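Local structure of transcription regulator AsnC/Lrp ligand binding domain-containing protein (2ZBC) at residues D16-R21 with Y38-K43. The protein probably acts as a stand-alone effector-sensing module of the Lrp/AsnC family, assembling into an oligomer that binds isoleucine and so may modulate transcription. Sequence-based numbering, arbitrary orientation.
Sequences DEVFER and YDIVVK. With ILE (isoleucine), chain J.
V18, on the buried face of helix 15-22, meets I40 of strand 40-45 in a small example of helix-on-sheet packing, the I40 side chain being one of several contacts between this helix and the sheet. CG1 of V18, anti to the backbone N (chi1 175°), is carried to I40 CD1 at 3.6 Å, the two side chains crossing at a slant. One residue on, F19 meets the same methyl with its root rather than its ring: its backbone N lies 3.9 Å from I40 CD1 and its CB 4.4 Å, so the methyl rests against the helix flank while F19 itself also packs on V31. The extended I40 chain (chi2 176°) gives it this reach.

The loop residue just before I40 serves the ligand. D39 OD1 accepts a 2.7 Å hydrogen bond from the amino N of isoleucine, and OD2 is held by T10 N and by a salt bridge to R61 of a third subunit. An asparagine here would probably weaken the hold on the ligand's ammonium and leave that arginine without its anionic mate. Both D39 and I40 are backbone-bonded to I8 on strand 3-10, which makes a classic beta bulge beside the isoleucine pocket between subunits, within the ferredoxin-like beta-alpha-beta-beta-alpha-beta fold of the RAM module.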
# COMPACT_ATOMS: atom_id res chain seq x y z
N ASP A 16 -13.20 -19.49 -2.52
CA ASP A 16 -13.68 -20.78 -1.97
C ASP A 16 -13.00 -21.97 -2.63
O ASP A 16 -12.69 -22.99 -1.96
CB ASP A 16 -15.21 -20.90 -2.08
CG ASP A 16 -15.95 -19.85 -1.28
OD1 ASP A 16 -15.34 -19.08 -0.49
OD2 ASP A 16 -17.18 -19.72 -1.37
N GLU A 17 -12.74 -21.84 -3.93
CA GLU A 17 -12.18 -22.93 -4.73
C GLU A 17 -10.72 -23.07 -4.30
O GLU A 17 -10.23 -24.18 -4.09
CB GLU A 17 -12.25 -22.67 -6.22
CG GLU A 17 -13.65 -22.84 -6.81
CD GLU A 17 -13.68 -22.42 -8.26
OE1 GLU A 17 -12.96 -23.03 -9.09
OE2 GLU A 17 -14.42 -21.50 -8.56
N VAL A 18 -10.06 -21.93 -4.10
CA VAL A 18 -8.70 -21.99 -3.63
C VAL A 18 -8.60 -22.57 -2.22
O VAL A 18 -7.72 -23.38 -1.91
CB VAL A 18 -7.99 -20.59 -3.74
CG1 VAL A 18 -6.53 -20.66 -3.09
CG2 VAL A 18 -7.89 -20.13 -5.17
N PHE A 19 -9.47 -22.15 -1.33
CA PHE A 19 -9.51 -22.67 0.06
C PHE A 19 -9.67 -24.21 0.04
O PHE A 19 -8.91 -24.93 0.70
CB PHE A 19 -10.70 -22.00 0.83
CG PHE A 19 -11.03 -22.66 2.14
CD1 PHE A 19 -10.53 -22.16 3.35
CD2 PHE A 19 -11.84 -23.77 2.19
CE1 PHE A 19 -10.83 -22.78 4.54
CE2 PHE A 19 -12.16 -24.40 3.38
CZ PHE A 19 -11.67 -23.89 4.56
N GLU A 20 -10.58 -24.69 -0.80
CA GLU A 20 -10.79 -26.13 -0.98
C GLU A 20 -9.49 -26.88 -1.41
O GLU A 20 -9.23 -27.93 -0.89
CB GLU A 20 -11.91 -26.38 -2.00
CG GLU A 20 -12.19 -27.83 -2.45
CD GLU A 20 -13.47 -27.93 -3.36
OE1 GLU A 20 -13.65 -27.17 -4.42
OE2 GLU A 20 -14.33 -28.79 -2.97
N ARG A 21 -8.71 -26.31 -2.33
CA ARG A 21 -7.45 -26.92 -2.77
C ARG A 21 -6.50 -26.97 -1.60
O ARG A 21 -5.89 -28.02 -1.30
CB ARG A 21 -6.82 -26.11 -3.87
CG ARG A 21 -7.64 -26.14 -5.21
CD ARG A 21 -6.97 -25.39 -6.38
NE ARG A 21 -7.88 -25.31 -7.53
CZ ARG A 21 -8.00 -26.31 -8.40
NH1 ARG A 21 -7.20 -27.40 -8.32
NH2 ARG A 21 -8.83 -26.19 -9.38
N TYR A 38 -6.62 -8.92 2.06
CA TYR A 38 -6.25 -10.26 1.63
C TYR A 38 -7.48 -11.19 1.75
O TYR A 38 -8.48 -10.86 2.43
CB TYR A 38 -5.07 -10.81 2.53
CG TYR A 38 -3.96 -9.82 2.65
CD1 TYR A 38 -3.05 -9.64 1.64
CD2 TYR A 38 -3.83 -9.04 3.80
CE1 TYR A 38 -2.07 -8.74 1.77
CE2 TYR A 38 -2.85 -8.13 3.93
CZ TYR A 38 -1.98 -7.97 2.90
OH TYR A 38 -1.05 -6.97 3.05
N ASP A 39 -7.42 -12.31 1.04
CA ASP A 39 -8.53 -13.18 0.87
C ASP A 39 -8.39 -14.48 1.61
O ASP A 39 -9.42 -14.98 2.11
CB ASP A 39 -8.66 -13.54 -0.55
CG ASP A 39 -8.92 -12.29 -1.43
OD1 ASP A 39 -9.51 -11.33 -0.89
OD2 ASP A 39 -8.50 -12.23 -2.60
N ILE A 40 -7.17 -15.01 1.68
CA ILE A 40 -6.93 -16.23 2.46
C ILE A 40 -5.62 -16.15 3.23
O ILE A 40 -4.63 -15.56 2.75
CB ILE A 40 -6.79 -17.42 1.50
CG1 ILE A 40 -8.06 -17.64 0.66
CG2 ILE A 40 -6.37 -18.68 2.19
CD1 ILE A 40 -7.95 -18.74 -0.36
N VAL A 41 -5.61 -16.75 4.43
CA VAL A 41 -4.44 -16.76 5.32
C VAL A 41 -4.14 -18.22 5.49
O VAL A 41 -5.01 -18.97 5.83
CB VAL A 41 -4.69 -16.11 6.69
CG1 VAL A 41 -3.48 -16.34 7.60
CG2 VAL A 41 -5.08 -14.70 6.59
N VAL A 42 -2.93 -18.65 5.18
CA VAL A 42 -2.54 -20.02 5.46
C VAL A 42 -1.33 -20.03 6.38
O VAL A 42 -0.48 -19.14 6.31
CB VAL A 42 -2.17 -20.84 4.19
CG1 VAL A 42 -3.41 -21.18 3.37
CG2 VAL A 42 -1.20 -20.19 3.38
N LYS A 43 -1.28 -20.99 7.28
CA LYS A 43 -0.01 -21.33 7.96
C LYS A 43 0.63 -22.48 7.24
O LYS A 43 -0.00 -23.50 6.96
CB LYS A 43 -0.27 -21.64 9.42
CG LYS A 43 1.04 -21.64 10.26
CD LYS A 43 0.65 -21.40 11.73
CE LYS A 43 1.34 -22.30 12.66
NZ LYS A 43 2.76 -22.23 12.55
N ILE J . -11.08 -10.40 1.16
CA ILE J . -12.29 -10.21 0.29
C ILE J . -13.08 -9.03 0.67
O ILE J . -12.80 -8.49 1.77
CB ILE J . -13.16 -11.48 0.22
CG1 ILE J . -13.99 -11.73 1.50
CG2 ILE J . -12.35 -12.64 -0.17
CD1 ILE J . -15.00 -12.88 1.37
OXT ILE J . -13.89 -8.65 -0.19